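Local coordinates for protein PlyP35 (Listeria phage P35, PDB 6S3Y) that probably anchors a phage endolysin to the Listeria cell wall, being the cell wall binding part of a peptidoglycan-degrading enzyme, at residues V37-G49 against G60-N73. Numbering follows the deposited sequence.
Sequences VKLTKHNSHWYTG and GYIYHSMAKVTSKN
Gly-60 O is gripped by two donors, Thr-48 OG1 at 2.7 Å and Gly-49 N at 3.1 Å, which reach it from opposite faces of its carbonyl plane. The hydroxyl can do so because chi1 of Thr-48 (-174°) sets OG1 opposite the backbone N and beside the carbonyl carbon; Arg-59 is a further partner of OG1, which also lies over one face of the Tyr-61 ring. The rest of the ladder illustrates antiparallel pairing: Tyr-47 and Ile-62 exchange two backbone bonds, and Gly-49 O receives Gly-60 N. Just beyond the ladder, where the 3-10 turn begins, His-64 N bonds to His-45 O from above its carbonyl plane.

Aromatic side chains line the face that carries Thr-48. Tyr-61 turns its edge to the His-42 ring, CE2 standing 3.6 Å above the centre of that imidazole. Tyr-63 meets Trp-46 in a T-shaped pair, planes at 89°, with its CB over the six-membered ring in a CH-pi contact. On the other face, Leu-39 CD1 touches both Ile-62 CG2 and Ala-67 CB, while Tyr-47 OH lies 3.4 Å from Val-69 CG2.

Strands 46-53 and 56-63 thus form a hairpin in an SH3-like cell wall binding domain, followed by a 3-10 turn, 64-66. Strand 36-41 flanks 46-53, strand 78-89 pairs with both 36-41 and 67-72, and Phe-16 of strand 6-17 packs on Leu-39 and Ile-62.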
loop_
_atom_site.group_PDB
_atom_site.type_symbol
_atom_site.label_atom_id
_atom_site.label_comp_id
_atom_site.label_asym_id
_atom_site.label_seq_id
_atom_site.Cartn_x
_atom_site.Cartn_y
_atom_site.Cartn_z
ATOM N N VAL A 37 2.778 3.043 -15.718
ATOM C CA VAL A 37 1.999 4.270 -15.388
ATOM C C VAL A 37 2.852 5.487 -15.686
ATOM O O VAL A 37 4.104 5.372 -15.877
ATOM C CB VAL A 37 1.544 4.238 -13.911
ATOM C CG1 VAL A 37 0.606 3.074 -13.640
ATOM C CG2 VAL A 37 2.714 4.185 -12.937
ATOM N N LYS A 38 2.202 6.657 -15.662
ATOM C CA LYS A 38 2.903 7.957 -15.688
ATOM C C LYS A 38 2.640 8.652 -14.344
ATOM O O LYS A 38 1.486 8.676 -13.903
ATOM C CB LYS A 38 2.414 8.780 -16.879
ATOM C CG LYS A 38 3.112 10.151 -17.023
ATOM C CD LYS A 38 2.536 11.044 -18.108
ATOM C CE LYS A 38 1.087 11.435 -17.882
ATOM N NZ LYS A 38 0.474 11.951 -19.120
ATOM N N LEU A 39 3.690 9.187 -13.739
ATOM C CA LEU A 39 3.646 9.768 -12.382
ATOM C C LEU A 39 4.489 11.045 -12.390
ATOM O O LEU A 39 5.288 11.227 -13.308
ATOM C CB LEU A 39 4.197 8.764 -11.356
ATOM C CG LEU A 39 3.377 7.498 -11.130
ATOM C CD1 LEU A 39 4.130 6.518 -10.251
ATOM C CD2 LEU A 39 2.008 7.755 -10.540
ATOM N N THR A 40 4.389 11.843 -11.334
ATOM C CA THR A 40 5.307 12.967 -11.047
ATOM C C THR A 40 5.734 12.828 -9.593
ATOM O O THR A 40 4.852 12.527 -8.752
ATOM C CB THR A 40 4.639 14.301 -11.404
ATOM O OG1 THR A 40 4.209 14.236 -12.759
ATOM C CG2 THR A 40 5.581 15.466 -11.231
ATOM N N LYS A 41 7.019 13.031 -9.306
ATOM C CA LYS A 41 7.494 13.031 -7.903
ATOM C C LYS A 41 6.709 14.104 -7.127
ATOM O O LYS A 41 6.585 15.188 -7.647
ATOM C CB LYS A 41 8.995 13.302 -7.827
ATOM C CG LYS A 41 9.643 12.930 -6.491
ATOM C CD LYS A 41 9.724 11.463 -6.276
ATOM C CE LYS A 41 10.550 11.125 -5.043
ATOM N NZ LYS A 41 9.844 10.172 -4.143
ATOM N N HIS A 42 6.160 13.746 -5.968
ATOM C CA HIS A 42 5.288 14.622 -5.157
ATOM C C HIS A 42 6.076 15.151 -3.964
ATOM O O HIS A 42 5.960 16.341 -3.670
ATOM C CB HIS A 42 4.018 13.900 -4.735
ATOM C CG HIS A 42 3.178 14.668 -3.781
ATOM N ND1 HIS A 42 2.556 15.839 -4.098
ATOM C CD2 HIS A 42 2.885 14.420 -2.497
ATOM C CE1 HIS A 42 1.916 16.294 -3.038
ATOM N NE2 HIS A 42 2.091 15.429 -2.041
ATOM N N ASN A 43 6.788 14.277 -3.266
ATOM C CA ASN A 43 7.732 14.669 -2.182
ATOM C C ASN A 43 8.779 13.560 -2.050
ATOM O O ASN A 43 8.873 12.749 -2.972
ATOM C CB ASN A 43 7.009 15.017 -0.880
ATOM C CG ASN A 43 6.404 13.853 -0.134
ATOM O OD1 ASN A 43 6.502 12.702 -0.569
ATOM N ND2 ASN A 43 5.714 14.141 0.957
ATOM N N SER A 44 9.553 13.521 -0.980
ATOM C CA SER A 44 10.666 12.547 -0.840
ATOM C C SER A 44 10.140 11.112 -0.868
ATOM O O SER A 44 10.873 10.254 -1.324
ATOM C CB SER A 44 11.476 12.794 0.403
ATOM O OG SER A 44 10.629 12.711 1.522
ATOM N N HIS A 45 8.918 10.844 -0.414
ATOM C CA HIS A 45 8.393 9.477 -0.197
ATOM C C HIS A 45 7.235 9.145 -1.144
ATOM O O HIS A 45 6.806 7.979 -1.117
ATOM C CB HIS A 45 8.028 9.287 1.280
ATOM C CG HIS A 45 9.222 9.096 2.151
ATOM N ND1 HIS A 45 10.182 10.079 2.315
ATOM C CD2 HIS A 45 9.625 8.050 2.910
ATOM C CE1 HIS A 45 11.137 9.634 3.121
ATOM N NE2 HIS A 45 10.819 8.396 3.493
ATOM N N TRP A 46 6.733 10.078 -1.934
ATOM C CA TRP A 46 5.479 9.873 -2.699
ATOM C C TRP A 46 5.606 10.390 -4.126
ATOM O O TRP A 46 6.334 11.368 -4.378
ATOM C CB TRP A 46 4.278 10.526 -2.017
ATOM C CG TRP A 46 3.919 9.914 -0.699
ATOM C CD1 TRP A 46 4.497 10.186 0.508
ATOM C CD2 TRP A 46 2.918 8.907 -0.460
ATOM N NE1 TRP A 46 3.930 9.406 1.471
ATOM C CE2 TRP A 46 2.955 8.614 0.914
ATOM C CE3 TRP A 46 2.003 8.228 -1.268
ATOM C CZ2 TRP A 46 2.093 7.689 1.501
ATOM C CZ3 TRP A 46 1.156 7.310 -0.691
ATOM C CH2 TRP A 46 1.190 7.058 0.678
ATOM N N TYR A 47 4.870 9.731 -5.017
ATOM C CA TYR A 47 4.575 10.132 -6.404
ATOM C C TYR A 47 3.103 10.506 -6.433
ATOM O O TYR A 47 2.325 9.995 -5.617
ATOM C CB TYR A 47 4.890 9.004 -7.403
ATOM C CG TYR A 47 6.354 8.747 -7.609
ATOM C CD1 TYR A 47 7.075 9.465 -8.541
ATOM C CD2 TYR A 47 7.036 7.809 -6.851
ATOM C CE1 TYR A 47 8.436 9.252 -8.719
ATOM C CE2 TYR A 47 8.397 7.597 -7.005
ATOM C CZ TYR A 47 9.097 8.319 -7.943
ATOM O OH TYR A 47 10.447 8.160 -8.095
ATOM N N THR A 48 2.722 11.338 -7.396
ATOM C CA THR A 48 1.310 11.606 -7.704
ATOM C C THR A 48 1.092 11.372 -9.193
ATOM O O THR A 48 2.063 11.347 -9.935
ATOM C CB THR A 48 0.897 13.012 -7.244
ATOM O OG1 THR A 48 -0.510 13.159 -7.446
ATOM C CG2 THR A 48 1.634 14.106 -7.973
ATOM N N GLY A 49 -0.155 11.196 -9.594
ATOM C CA GLY A 49 -0.547 11.157 -11.003
ATOM C C GLY A 49 -2.041 11.280 -11.137
ATOM O O GLY A 49 -2.728 11.434 -10.098
ATOM N N GLY A 60 -4.193 10.677 -7.717
ATOM C CA GLY A 60 -3.775 9.746 -6.665
ATOM C C GLY A 60 -2.321 9.921 -6.300
ATOM O O GLY A 60 -1.605 10.718 -6.945
ATOM N N TYR A 61 -1.915 9.177 -5.270
ATOM C CA TYR A 61 -0.575 9.245 -4.663
ATOM C C TYR A 61 -0.112 7.814 -4.385
ATOM O O TYR A 61 -0.881 7.039 -3.808
ATOM C CB TYR A 61 -0.639 10.060 -3.364
ATOM C CG TYR A 61 -1.131 11.469 -3.560
ATOM C CD1 TYR A 61 -2.484 11.763 -3.552
ATOM C CD2 TYR A 61 -0.241 12.498 -3.784
ATOM C CE1 TYR A 61 -2.947 13.062 -3.773
ATOM C CE2 TYR A 61 -0.671 13.801 -3.982
ATOM C CZ TYR A 61 -2.034 14.081 -3.985
ATOM O OH TYR A 61 -2.517 15.334 -4.205
ATOM N N ILE A 62 1.137 7.513 -4.710
ATOM C CA ILE A 62 1.681 6.165 -4.468
ATOM C C ILE A 62 3.077 6.286 -3.872
ATOM O O ILE A 62 3.875 7.133 -4.312
ATOM C CB ILE A 62 1.620 5.309 -5.760
ATOM C CG1 ILE A 62 2.085 3.882 -5.477
ATOM C CG2 ILE A 62 2.394 5.946 -6.894
ATOM C CD1 ILE A 62 1.612 2.871 -6.508
ATOM N N TYR A 63 3.357 5.450 -2.881
ATOM C CA TYR A 63 4.608 5.508 -2.093
ATOM C C TYR A 63 5.778 5.105 -2.971
ATOM O O TYR A 63 5.600 4.245 -3.842
ATOM C CB TYR A 63 4.403 4.639 -0.859
ATOM C CG TYR A 63 5.476 4.752 0.188
ATOM C CD1 TYR A 63 5.397 5.710 1.185
ATOM C CD2 TYR A 63 6.542 3.873 0.209
ATOM C CE1 TYR A 63 6.342 5.780 2.201
ATOM C CE2 TYR A 63 7.490 3.924 1.215
ATOM C CZ TYR A 63 7.384 4.876 2.218
ATOM O OH TYR A 63 8.336 4.939 3.182
ATOM N N HIS A 64 6.939 5.712 -2.771
ATOM C CA HIS A 64 8.079 5.697 -3.729
ATOM C C HIS A 64 8.554 4.264 -3.979
ATOM O O HIS A 64 8.938 3.968 -5.126
ATOM C CB HIS A 64 9.209 6.598 -3.239
ATOM C CG HIS A 64 9.994 6.033 -2.116
ATOM N ND1 HIS A 64 9.506 5.927 -0.806
ATOM C CD2 HIS A 64 11.219 5.505 -2.111
ATOM C CE1 HIS A 64 10.423 5.375 -0.048
ATOM N NE2 HIS A 64 11.482 5.115 -0.816
ATOM N N SER A 65 8.516 3.387 -2.967
ATOM C CA SER A 65 9.041 1.997 -3.116
ATOM C C SER A 65 8.086 1.133 -3.933
ATOM O O SER A 65 8.431 0.033 -4.310
ATOM C CB SER A 65 9.381 1.409 -1.780
ATOM O OG SER A 65 8.228 1.294 -0.958
HETATM N N MSE A 66 6.869 1.621 -4.234
HETATM C CA MSE A 66 5.933 0.889 -5.077
HETATM C C MSE A 66 5.990 1.327 -6.551
HETATM O O MSE A 66 5.182 0.861 -7.361
HETATM C CB MSE A 66 4.518 1.026 -4.534
HETATM C CG MSE A 66 4.399 0.545 -3.125
HETATM SE SE MSE A 66 2.713 1.050 -2.369
HETATM C CE MSE A 66 2.906 0.280 -0.579
ATOM N N ALA A 67 6.936 2.196 -6.908
ATOM C CA ALA A 67 7.050 2.680 -8.273
ATOM C C ALA A 67 8.516 2.704 -8.695
ATOM O O ALA A 67 9.304 3.426 -8.086
ATOM C CB ALA A 67 6.441 4.059 -8.428
ATOM N N LYS A 68 8.847 1.947 -9.731
ATOM C CA LYS A 68 10.211 1.847 -10.300
ATOM C C LYS A 68 10.254 2.733 -11.547
ATOM O O LYS A 68 9.560 2.403 -12.520
ATOM C CB LYS A 68 10.497 0.363 -10.590
ATOM C CG LYS A 68 11.883 0.043 -11.106
ATOM C CD LYS A 68 12.010 -1.437 -11.482
ATOM C CE LYS A 68 11.034 -1.816 -12.585
ATOM N NZ LYS A 68 11.143 -3.227 -13.017
ATOM N N VAL A 69 11.007 3.820 -11.509
ATOM C CA VAL A 69 11.099 4.801 -12.634
ATOM C C VAL A 69 12.033 4.213 -13.723
ATOM O O VAL A 69 13.169 3.898 -13.402
ATOM C CB VAL A 69 11.629 6.169 -12.154
ATOM C CG1 VAL A 69 11.862 7.113 -13.318
ATOM C CG2 VAL A 69 10.729 6.827 -11.166
ATOM N N THR A 70 11.538 4.077 -14.934
ATOM C CA THR A 70 12.275 3.509 -16.102
ATOM C C THR A 70 12.731 4.616 -17.062
ATOM O O THR A 70 13.741 4.406 -17.742
ATOM C CB THR A 70 11.427 2.425 -16.773
ATOM O OG1 THR A 70 10.188 2.989 -17.229
ATOM C CG2 THR A 70 11.080 1.297 -15.817
ATOM N N SER A 71 12.058 5.775 -17.086
ATOM C CA SER A 71 12.479 6.923 -17.933
ATOM C C SER A 71 11.888 8.245 -17.415
ATOM O O SER A 71 10.883 8.201 -16.657
ATOM C CB SER A 71 12.103 6.692 -19.371
ATOM O OG SER A 71 10.702 6.536 -19.503
ATOM N N LYS A 72 12.501 9.346 -17.847
ATOM C CA LYS A 72 12.107 10.723 -17.409
ATOM C C LYS A 72 11.594 11.540 -18.592
ATOM O O LYS A 72 12.265 11.548 -19.646
ATOM C CB LYS A 72 13.329 11.366 -16.778
ATOM C CG LYS A 72 13.872 10.582 -15.599
ATOM C CD LYS A 72 15.216 11.088 -15.177
ATOM C CE LYS A 72 15.655 10.491 -13.857
ATOM N NZ LYS A 72 16.887 11.170 -13.406
ATOM N N ASN A 73 10.416 12.139 -18.465
ATOM C CA ASN A 73 9.777 12.966 -19.527
ATOM C C ASN A 73 10.267 14.423 -19.378
ATOM O O ASN A 73 10.688 14.799 -18.259
ATOM C CB ASN A 73 8.257 12.840 -19.492
ATOM C CG ASN A 73 7.782 11.400 -19.560
ATOM O OD1 ASN A 73 6.971 10.951 -18.749
ATOM N ND2 ASN A 73 8.282 10.670 -20.525
#